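Local coordinates for protein stn1 (Schizosaccharomyces pombe, PDB 3KF6), which is required for telomere maintenance, binds single-stranded telomeric DNA and interacts with Ten1, the chain being its N-terminal OB-fold part, at residues I23-V26 against H27-S30; D131-K134 against A135-R139; I95-S98 against P99-V103; F82-Q85 against D86-M90. One frame throughout, in Å; residues are numbered along the deposited sequence.

Contact 1 (I23-V26 against H27-S30)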
loop_
_atom_site.group_PDB
_atom_site.type_symbol
_atom_site.label_atom_id
_atom_site.label_comp_id
_atom_site.label_asym_id
_atom_site.label_seq_id
_atom_site.Cartn_x
_atom_site.Cartn_y
_atom_site.Cartn_z
ATOM N N ILE A 23 5.239 -5.759 -2.733
ATOM C CA ILE A 23 6.509 -5.333 -2.168
ATOM C C ILE A 23 7.226 -6.405 -1.356
ATOM O O ILE A 23 8.447 -6.519 -1.433
ATOM C CB ILE A 23 6.302 -4.033 -1.356
ATOM C CG1 ILE A 23 5.970 -2.904 -2.339
ATOM C CG2 ILE A 23 7.544 -3.698 -0.527
ATOM C CD1 ILE A 23 5.499 -1.611 -1.685
ATOM N N SER A 24 6.482 -7.204 -0.598
ATOM C CA SER A 24 7.115 -8.256 0.188
ATOM C C SER A 24 7.872 -9.220 -0.734
ATOM O O SER A 24 8.922 -9.738 -0.363
ATOM C CB SER A 24 6.071 -9.021 1.000
ATOM O OG SER A 24 5.129 -9.646 0.154
ATOM N N ASP A 25 7.346 -9.452 -1.934
ATOM C CA ASP A 25 8.004 -10.355 -2.877
ATOM C C ASP A 25 9.207 -9.685 -3.528
ATOM O O ASP A 25 10.190 -10.350 -3.880
ATOM C CB ASP A 25 7.014 -10.839 -3.946
ATOM C CG ASP A 25 5.977 -11.796 -3.380
ATOM O OD1 ASP A 25 6.363 -12.654 -2.554
ATOM O OD2 ASP A 25 4.790 -11.702 -3.759
ATOM N N VAL A 26 9.139 -8.369 -3.692
ATOM C CA VAL A 26 10.261 -7.637 -4.273
ATOM C C VAL A 26 11.467 -7.836 -3.351
ATOM O O VAL A 26 12.585 -8.069 -3.817
ATOM C CB VAL A 26 9.927 -6.129 -4.415
ATOM C CG1 VAL A 26 11.153 -5.353 -4.882
ATOM C CG2 VAL A 26 8.803 -5.949 -5.418
ATOM N N HIS A 27 11.229 -7.772 -2.044
ATOM C CA HIS A 27 12.295 -7.955 -1.055
ATOM C C HIS A 27 12.808 -9.391 -0.995
ATOM O O HIS A 27 13.775 -9.678 -0.288
ATOM C CB HIS A 27 11.810 -7.529 0.336
ATOM C CG HIS A 27 11.796 -6.046 0.544
ATOM N ND1 HIS A 27 12.945 -5.315 0.766
ATOM C CD2 HIS A 27 10.776 -5.154 0.547
ATOM C CE1 HIS A 27 12.633 -4.038 0.896
ATOM N NE2 HIS A 27 11.323 -3.912 0.767
ATOM N N LYS A 28 12.167 -10.288 -1.739
ATOM C CA LYS A 28 12.578 -11.689 -1.754
ATOM C C LYS A 28 13.351 -12.067 -3.011
ATOM O O LYS A 28 13.815 -13.201 -3.147
ATOM C CB LYS A 28 11.356 -12.599 -1.604
ATOM C CG LYS A 28 10.743 -12.559 -0.216
ATOM C CD LYS A 28 9.514 -13.444 -0.126
ATOM C CE LYS A 28 8.877 -13.351 1.251
ATOM N NZ LYS A 28 7.611 -14.132 1.341
ATOM N N ILE A 29 13.484 -11.122 -3.935
ATOM C CA ILE A 29 14.221 -11.377 -5.166
ATOM C C ILE A 29 15.684 -11.607 -4.800
ATOM O O ILE A 29 16.248 -10.881 -3.983
ATOM C CB ILE A 29 14.125 -10.185 -6.142
ATOM C CG1 ILE A 29 12.673 -9.992 -6.594
ATOM C CG2 ILE A 29 15.021 -10.427 -7.359
ATOM C CD1 ILE A 29 12.445 -8.730 -7.406
ATOM N N SER A 30 16.288 -12.625 -5.401
ATOM C CA SER A 30 17.683 -12.948 -5.127
ATOM C C SER A 30 18.631 -12.310 -6.135
ATOM O O SER A 30 18.359 -12.285 -7.338
ATOM C CB SER A 30 17.881 -14.467 -5.125
ATOM O OG SER A 30 17.490 -15.038 -6.362
HETATM O O HOH W 1 6.031 -12.234 0.043
HETATM O O HOH W 2 15.237 -8.423 -3.309
#
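Ile23 and His27 meet one helical turn apart, their side chains running alongside each other in the same direction. The CG2 methyl of Ile23 lies 3.7 Å from CD2 of the His27 imidazole, and the backbones are joined by His27 N donating to Ile23 O at 3.1 Å. The first torsion of Ile23 (chi1 -69°) sets CG2 anti to the backbone N, which brings this methyl alongside CD2 of the imidazole. The far end of the imidazole is fixed by a bond from NE2 to the carbonyl of Val77.

The chain then leaves the helix through a type I turn from Val26 to Ile29, closed by Ile29 N to Val26 O at 3.2 Å. A water bridges the turn: it donates to Val26 O and to Ile29 O, each at 2.7 Å. On the outer flank, Lys28 stretches back, fully extended, across the Ser24 carbonyl. Its NZ stays 4.3 Å from Asp25 OD1, too far for a salt bridge. A second water fills in, donating to Asp25 OD1, accepting from Lys28 NZ and bonded to Ser24 OG. The other carboxylate oxygen, Asp25 OD2, makes a salt bridge with Lys143.

Helix 23-26 and the turn after it pack on Leu78 of strand 77-83 through Ile23 and His27, while Asp25 ties them to the long C-terminal helix 130-153.

Contact 2 (D131-K134 against A135-R139)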
loop_
_atom_site.group_PDB
_atom_site.type_symbol
_atom_site.label_atom_id
_atom_site.label_comp_id
_atom_site.label_asym_id
_atom_site.label_seq_id
_atom_site.Cartn_x
_atom_site.Cartn_y
_atom_site.Cartn_z
ATOM N N ASP A 131 -8.929 1.396 -8.241
ATOM C CA ASP A 131 -7.653 1.039 -8.859
ATOM C C ASP A 131 -6.802 0.136 -7.981
ATOM O O ASP A 131 -6.090 -0.735 -8.487
ATOM C CB ASP A 131 -6.832 2.287 -9.190
ATOM C CG ASP A 131 -7.519 3.200 -10.174
ATOM O OD1 ASP A 131 -8.124 2.694 -11.145
ATOM O OD2 ASP A 131 -7.438 4.430 -9.980
ATOM N N GLU A 132 -6.851 0.339 -6.670
ATOM C CA GLU A 132 -6.034 -0.484 -5.790
ATOM C C GLU A 132 -6.416 -1.953 -5.707
ATOM O O GLU A 132 -5.541 -2.811 -5.800
ATOM C CB GLU A 132 -5.972 0.100 -4.380
ATOM C CG GLU A 132 -4.631 0.726 -4.074
ATOM C CD GLU A 132 -4.456 1.056 -2.612
ATOM O OE1 GLU A 132 -5.328 1.746 -2.050
ATOM O OE2 GLU A 132 -3.440 0.631 -2.027
ATOM N N TRP A 133 -7.696 -2.274 -5.527
ATOM C CA TRP A 133 -8.024 -3.689 -5.462
ATOM C C TRP A 133 -7.772 -4.366 -6.802
ATOM O O TRP A 133 -7.447 -5.550 -6.838
ATOM C CB TRP A 133 -9.465 -3.951 -4.963
ATOM C CG TRP A 133 -10.583 -3.442 -5.817
ATOM C CD1 TRP A 133 -11.349 -2.338 -5.580
ATOM C CD2 TRP A 133 -11.101 -4.042 -7.015
ATOM N NE1 TRP A 133 -12.314 -2.213 -6.548
ATOM C CE2 TRP A 133 -12.186 -3.244 -7.443
ATOM C CE3 TRP A 133 -10.755 -5.177 -7.766
ATOM C CZ2 TRP A 133 -12.931 -3.540 -8.593
ATOM C CZ3 TRP A 133 -11.496 -5.475 -8.912
ATOM C CH2 TRP A 133 -12.575 -4.656 -9.312
ATOM N N LYS A 134 -7.903 -3.624 -7.901
ATOM C CA LYS A 134 -7.635 -4.193 -9.217
ATOM C C LYS A 134 -6.139 -4.521 -9.296
ATOM O O LYS A 134 -5.743 -5.522 -9.887
ATOM C CB LYS A 134 -8.014 -3.203 -10.327
ATOM C CG LYS A 134 -9.515 -3.037 -10.514
ATOM C CD LYS A 134 -9.840 -2.012 -11.594
ATOM C CE LYS A 134 -11.335 -1.936 -11.851
ATOM N NZ LYS A 134 -11.644 -0.960 -12.929
ATOM N N ALA A 135 -5.314 -3.673 -8.686
ATOM C CA ALA A 135 -3.868 -3.893 -8.678
ATOM C C ALA A 135 -3.540 -5.132 -7.850
ATOM O O ALA A 135 -2.638 -5.902 -8.195
ATOM C CB ALA A 135 -3.153 -2.674 -8.108
ATOM N N TRP A 136 -4.273 -5.321 -6.753
ATOM C CA TRP A 136 -4.056 -6.490 -5.909
ATOM C C TRP A 136 -4.477 -7.742 -6.671
ATOM O O TRP A 136 -3.802 -8.766 -6.610
ATOM C CB TRP A 136 -4.855 -6.396 -4.605
ATOM C CG TRP A 136 -4.530 -5.196 -3.775
ATOM C CD1 TRP A 136 -3.367 -4.476 -3.783
ATOM C CD2 TRP A 136 -5.383 -4.568 -2.817
ATOM N NE1 TRP A 136 -3.447 -3.433 -2.890
ATOM C CE2 TRP A 136 -4.676 -3.467 -2.284
ATOM C CE3 TRP A 136 -6.682 -4.826 -2.357
ATOM C CZ2 TRP A 136 -5.226 -2.619 -1.314
ATOM C CZ3 TRP A 136 -7.228 -3.982 -1.392
ATOM C CH2 TRP A 136 -6.499 -2.893 -0.884
ATOM N N GLN A 137 -5.597 -7.646 -7.386
ATOM C CA GLN A 137 -6.112 -8.770 -8.172
ATOM C C GLN A 137 -5.073 -9.214 -9.201
ATOM O O GLN A 137 -4.749 -10.403 -9.309
ATOM C CB GLN A 137 -7.401 -8.358 -8.888
ATOM C CG GLN A 137 -7.977 -9.437 -9.785
ATOM C CD GLN A 137 -9.279 -9.014 -10.426
ATOM O OE1 GLN A 137 -9.430 -7.870 -10.857
ATOM N NE2 GLN A 137 -10.227 -9.941 -10.506
ATOM N N LYS A 138 -4.552 -8.246 -9.946
ATOM C CA LYS A 138 -3.546 -8.515 -10.968
ATOM C C LYS A 138 -2.314 -9.206 -10.386
ATOM O O LYS A 138 -1.771 -10.145 -10.977
ATOM C CB LYS A 138 -3.129 -7.206 -11.640
ATOM C CG LYS A 138 -2.017 -7.366 -12.667
ATOM C CD LYS A 138 -1.649 -6.038 -13.313
ATOM C CE LYS A 138 -2.807 -5.480 -14.122
ATOM N NZ LYS A 138 -2.436 -4.223 -14.828
ATOM N N ARG A 139 -1.865 -8.738 -9.225
ATOM C CA ARG A 139 -0.687 -9.314 -8.589
ATOM C C ARG A 139 -0.876 -10.731 -8.063
ATOM O O ARG A 139 0.032 -11.555 -8.156
ATOM C CB ARG A 139 -0.199 -8.379 -7.481
ATOM C CG ARG A 139 0.509 -7.179 -8.082
ATOM C CD ARG A 139 0.626 -5.971 -7.167
ATOM N NE ARG A 139 1.367 -4.938 -7.883
ATOM C CZ ARG A 139 0.899 -4.260 -8.928
ATOM N NH1 ARG A 139 -0.334 -4.472 -9.384
ATOM N NH2 ARG A 139 1.694 -3.410 -9.568
HETATM O O HOH W 3 -1.670 -1.248 -2.406
HETATM O O HOH W 4 -6.955 -6.975 -12.098
#
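Gln137 N donates to Trp133 O at 2.8 Å, the shortest of the backbone bonds that join these two turns of helix. The side chains of the pair run side by side, Gln137 OE1 resting at the indole edge 3.7 Å from Trp133 CZ3. A water bridges Gln137 OE1 and Lys134 O, and Trp133 NE1 turns back to Asn130 OD1.

The Trp136 indole, with CG beside its own backbone N (chi1 -59°), folds back over the preceding turn. One face covers Glu132 O, 3.3 Å from Trp136 CG, and the CA of Trp133. Glu132 crosses the indole at a slant, OE2 3.8 Å from CZ2 of Trp136, the carboxylate turned 61° from the ring. A water in the plane of the indole accepts from Trp136 NE1 at 2.9 Å and also lies next to Glu132 OE2, while Glu132 OE1 makes a salt bridge with Arg25 of the Ten1 chain.

Further along, Ala135 O is gripped twice: Arg139 NH1 donates to Ala135 O at 3.0 Å and Arg139 N at 3.1 Å, from opposite faces of the carbonyl plane. That oxygen lies in the guanidinium plane, and the other nitrogens of the group are taken by Met21 O and Gln51 OE1, which should stop it turning.

Arg101 of Ten1 makes a cation-pi contact with Trp136, and Arg93 of Ten1 packs on Trp133. Such a helix following an OB barrel and packing on a partner subunit fits the Rpa2-Rpa3-like architecture of the Stn1-Ten1 complex.

Contact 3 (I95-S98 against P99-V103)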
loop_
_atom_site.group_PDB
_atom_site.type_symbol
_atom_site.label_atom_id
_atom_site.label_comp_id
_atom_site.label_asym_id
_atom_site.label_seq_id
_atom_site.Cartn_x
_atom_site.Cartn_y
_atom_site.Cartn_z
ATOM N N ILE A 95 7.425 14.821 -5.611
ATOM C CA ILE A 95 7.385 15.527 -4.337
ATOM C C ILE A 95 6.159 16.421 -4.204
ATOM O O ILE A 95 6.004 17.117 -3.206
ATOM C CB ILE A 95 8.661 16.366 -4.084
ATOM C CG1 ILE A 95 9.013 17.191 -5.323
ATOM C CG2 ILE A 95 9.802 15.449 -3.668
ATOM C CD1 ILE A 95 10.190 18.129 -5.108
ATOM N N SER A 96 5.291 16.400 -5.210
ATOM C CA SER A 96 4.060 17.181 -5.155
ATOM C C SER A 96 3.018 16.285 -4.482
ATOM O O SER A 96 1.925 16.730 -4.129
ATOM C CB SER A 96 3.589 17.574 -6.561
ATOM O OG SER A 96 2.983 16.487 -7.241
ATOM N N MET A 97 3.380 15.017 -4.303
ATOM C CA MET A 97 2.504 14.040 -3.663
ATOM C C MET A 97 2.458 14.259 -2.151
ATOM O O MET A 97 3.321 14.925 -1.580
ATOM C CB MET A 97 3.005 12.618 -3.949
ATOM C CG MET A 97 2.933 12.187 -5.411
ATOM S SD MET A 97 1.251 11.905 -6.011
ATOM C CE MET A 97 0.915 13.457 -6.844
ATOM N N SER A 98 1.449 13.687 -1.505
ATOM C CA SER A 98 1.301 13.809 -0.059
ATOM C C SER A 98 1.151 12.412 0.522
ATOM O O SER A 98 0.676 11.503 -0.158
ATOM C CB SER A 98 0.045 14.613 0.291
ATOM O OG SER A 98 0.075 15.905 -0.283
ATOM N N PRO A 99 1.564 12.221 1.784
ATOM C CA PRO A 99 1.430 10.898 2.401
ATOM C C PRO A 99 -0.041 10.498 2.331
ATOM O O PRO A 99 -0.930 11.317 2.598
ATOM C CB PRO A 99 1.893 11.140 3.833
ATOM C CG PRO A 99 2.935 12.211 3.663
ATOM C CD PRO A 99 2.257 13.155 2.685
ATOM N N GLY A 100 -0.298 9.249 1.963
ATOM C CA GLY A 100 -1.671 8.792 1.849
ATOM C C GLY A 100 -2.081 8.657 0.393
ATOM O O GLY A 100 -3.001 7.910 0.067
ATOM N N ASN A 101 -1.416 9.389 -0.498
ATOM C CA ASN A 101 -1.742 9.285 -1.917
ATOM C C ASN A 101 -1.337 7.896 -2.395
ATOM O O ASN A 101 -0.348 7.334 -1.915
ATOM C CB ASN A 101 -0.976 10.322 -2.742
ATOM C CG ASN A 101 -1.451 11.735 -2.498
ATOM O OD1 ASN A 101 -2.426 11.964 -1.788
ATOM N ND2 ASN A 101 -0.757 12.699 -3.102
ATOM N N VAL A 102 -2.100 7.346 -3.331
ATOM C CA VAL A 102 -1.800 6.029 -3.880
ATOM C C VAL A 102 -1.109 6.216 -5.220
ATOM O O VAL A 102 -1.550 7.018 -6.042
ATOM C CB VAL A 102 -3.091 5.193 -4.071
ATOM C CG1 VAL A 102 -2.767 3.832 -4.706
ATOM C CG2 VAL A 102 -3.761 4.990 -2.726
ATOM N N VAL A 103 -0.013 5.494 -5.427
ATOM C CA VAL A 103 0.728 5.589 -6.678
ATOM C C VAL A 103 1.000 4.228 -7.295
ATOM O O VAL A 103 1.084 3.212 -6.589
ATOM C CB VAL A 103 2.109 6.291 -6.496
ATOM C CG1 VAL A 103 1.916 7.744 -6.070
ATOM C CG2 VAL A 103 2.962 5.528 -5.477
HETATM O O HOH W 5 -1.056 15.752 -3.246
#
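Met97 and Asn101 cross at a slant, the thioether of one against the amide nitrogen of the other. Asn101 ND2 points an N-H at Met97 SD over 3.6 Å, a weak hydrogen bond. The first two torsions of the methionine, chi1 (-66°) and chi2 (-71°), bend its chain and set the sulfur where the amide can meet it. The sulfur, SD, also lies 4.2 Å from the CG1 methyl of Val103.

ND2 has a firmer partner in a water that accepts from it at 3.1 Å. The same water donates to Ser96 O and is bonded to Ser98 OG, tying the loop to the amide. Ser98 N also comes within 2.9 Å of Asn101 ND2, but both are donors, a close approach without a bond. The other end of the amide, Asn101 OD1, accepts from Arg84 of the Ten1 chain, and that arginine's NH2 also donates to Pro99 O.

The backbone underneath is a type II turn from Ser98 to Asn101, with Pro99 and Gly100 as its central residues, and it leads the chain from the loop after helix 88-94 into strand 102-110 of the OB barrel. Asn101 N closes the turn on Ser98 O at 3.0 Å. Gly100 takes a positive phi (106°), as the third residue of a type II turn usually does.

Around the turn, Ile56 of strand 49-62 touches Met97, Asn101 and Val103, and Glu125 of strand 122-126 packs against both Met97 and Asn101.

Contact 4 (F82-Q85 against D86-M90)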
loop_
_atom_site.group_PDB
_atom_site.type_symbol
_atom_site.label_atom_id
_atom_site.label_comp_id
_atom_site.label_asym_id
_atom_site.label_seq_id
_atom_site.Cartn_x
_atom_site.Cartn_y
_atom_site.Cartn_z
ATOM N N PHE A 82 13.608 8.574 -7.133
ATOM C CA PHE A 82 13.436 9.433 -8.300
ATOM C C PHE A 82 14.714 10.246 -8.495
ATOM O O PHE A 82 14.957 11.205 -7.763
ATOM C CB PHE A 82 12.259 10.390 -8.104
ATOM C CG PHE A 82 10.928 9.708 -8.087
ATOM C CD1 PHE A 82 10.447 9.124 -6.923
ATOM C CD2 PHE A 82 10.173 9.609 -9.256
ATOM C CE1 PHE A 82 9.231 8.443 -6.921
ATOM C CE2 PHE A 82 8.960 8.933 -9.263
ATOM C CZ PHE A 82 8.488 8.348 -8.091
ATOM N N ILE A 83 15.533 9.852 -9.465
ATOM C CA ILE A 83 16.777 10.577 -9.746
ATOM C C ILE A 83 16.393 11.853 -10.485
ATOM O O ILE A 83 16.059 11.827 -11.670
ATOM C CB ILE A 83 17.727 9.740 -10.616
ATOM C CG1 ILE A 83 18.046 8.424 -9.908
ATOM C CG2 ILE A 83 19.024 10.520 -10.876
ATOM C CD1 ILE A 83 18.774 7.423 -10.770
ATOM N N ILE A 84 16.436 12.965 -9.757
ATOM C CA ILE A 84 16.061 14.275 -10.269
ATOM C C ILE A 84 16.500 14.610 -11.693
ATOM O O ILE A 84 15.662 14.896 -12.549
ATOM C CB ILE A 84 16.567 15.386 -9.325
ATOM C CG1 ILE A 84 16.059 15.123 -7.904
ATOM C CG2 ILE A 84 16.081 16.744 -9.808
ATOM C CD1 ILE A 84 16.529 16.132 -6.878
ATOM N N GLN A 85 17.803 14.570 -11.949
ATOM C CA GLN A 85 18.328 14.914 -13.268
ATOM C C GLN A 85 17.874 14.005 -14.404
ATOM O O GLN A 85 17.883 14.410 -15.568
ATOM C CB GLN A 85 19.859 14.953 -13.232
ATOM C CG GLN A 85 20.524 13.603 -13.039
ATOM C CD GLN A 85 22.036 13.706 -13.064
ATOM O OE1 GLN A 85 22.622 14.133 -14.060
ATOM N NE2 GLN A 85 22.675 13.318 -11.964
ATOM N N ASP A 86 17.481 12.779 -14.076
ATOM C CA ASP A 86 17.033 11.836 -15.092
ATOM C C ASP A 86 15.681 12.231 -15.671
ATOM O O ASP A 86 15.391 11.962 -16.837
ATOM C CB ASP A 86 16.953 10.428 -14.504
ATOM C CG ASP A 86 18.309 9.765 -14.388
ATOM O OD1 ASP A 86 19.329 10.488 -14.360
ATOM O OD2 ASP A 86 18.357 8.520 -14.315
ATOM N N ASP A 87 14.863 12.881 -14.853
ATOM C CA ASP A 87 13.539 13.307 -15.281
ATOM C C ASP A 87 13.026 14.366 -14.314
ATOM O O ASP A 87 12.282 14.058 -13.387
ATOM C CB ASP A 87 12.586 12.111 -15.281
ATOM C CG ASP A 87 11.312 12.382 -16.046
ATOM O OD1 ASP A 87 10.840 13.539 -16.029
ATOM O OD2 ASP A 87 10.779 11.432 -16.656
ATOM N N PHE A 88 13.426 15.613 -14.536
ATOM C CA PHE A 88 13.015 16.712 -13.671
ATOM C C PHE A 88 11.499 16.780 -13.514
ATOM O O PHE A 88 10.990 16.994 -12.413
ATOM C CB PHE A 88 13.523 18.045 -14.227
ATOM C CG PHE A 88 13.391 19.189 -13.263
ATOM C CD1 PHE A 88 14.223 19.276 -12.153
ATOM C CD2 PHE A 88 12.423 20.171 -13.452
ATOM C CE1 PHE A 88 14.097 20.324 -11.244
ATOM C CE2 PHE A 88 12.288 21.224 -12.548
ATOM C CZ PHE A 88 13.127 21.299 -11.442
ATOM N N SER A 89 10.788 16.597 -14.620
ATOM C CA SER A 89 9.331 16.637 -14.623
ATOM C C SER A 89 8.719 15.628 -13.656
ATOM O O SER A 89 7.972 15.998 -12.747
ATOM C CB SER A 89 8.809 16.369 -16.037
ATOM O OG SER A 89 7.392 16.392 -16.076
ATOM N N MET A 90 9.030 14.352 -13.859
ATOM C CA MET A 90 8.494 13.302 -13.000
ATOM C C MET A 90 8.903 13.497 -11.548
ATOM O O MET A 90 8.107 13.264 -10.636
ATOM C CB MET A 90 8.954 11.922 -13.483
ATOM C CG MET A 90 8.488 10.773 -12.589
ATOM S SD MET A 90 8.948 9.151 -13.214
ATOM C CE MET A 90 10.755 9.216 -13.062
#
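Met90 meets the Phe82 ring at its edge: SD lies 5.2 Å from the ring centroid and 82° off the ring normal, an edge-on Met-aromatic contact. The two side chains cross at about a right angle. CG of Met90 sits 3.8 Å from Phe82 CE2, near the ring plane, and the chain then bends at chi3 (67°) and carries CE back to within 3.9 Å of Phe82 CD2. CG, SD and CE of the methionine therefore run along the CD2-CE2 edge, crossing the ring plane. Phe82 also stacks edge-to-face with Phe123.

The backbone N of Met90 is held by the N-cap residue of helix 88-94, Asp87. Met90 N donates to Asp87 OD1 at 2.9 Å along an almost straight line, meeting the oxygen from above the carboxylate plane. This is the point in the OB fold where strand 77-83 leaves the barrel and the chain turns into the helix that leads on toward strand 102-110. A short 3-10 turn makes the corner. Asp86 N donates to Ile83 O at 3.0 Å and Asp87 N donates to Ile84 O at 3.2 Å, both donors sitting above the carbonyl planes.

On the outer side of the corner the carboxylate of Asp86 lies across Ile83, with OD1 3.5 Å from the CG2 methyl of Ile83 and OD2 by its CD1. Ile84 and Phe88 point the same way, CG2 of Ile84 touching CD1 of the Phe88 ring at 3.9 Å; on another flank Ile84 packs on His66 of strand 65-71.

All four contacts are local and belong to one OB-fold domain, each mixing buried and solvent-facing residues; three are turns or corners, while contact 2 joins successive turns of a helix. Contacts 3 and 4 lie at the two ends of helix 88-94, about 16 Å apart between centres, and their chain leads from one strand of the barrel to another; contact 4 joins that helix to the barrel interior by apolar packing, contact 3 uses amide, thioether and water. Contact 2 brings two tryptophans and, like contact 3, meets Ten1; the two touch where Glu132 OE1 packs on Val102 CG2. Contact 1 sits on the opposite side of the chain's centre from contacts 3 and 4, and neither it nor contact 4 touches Ten1.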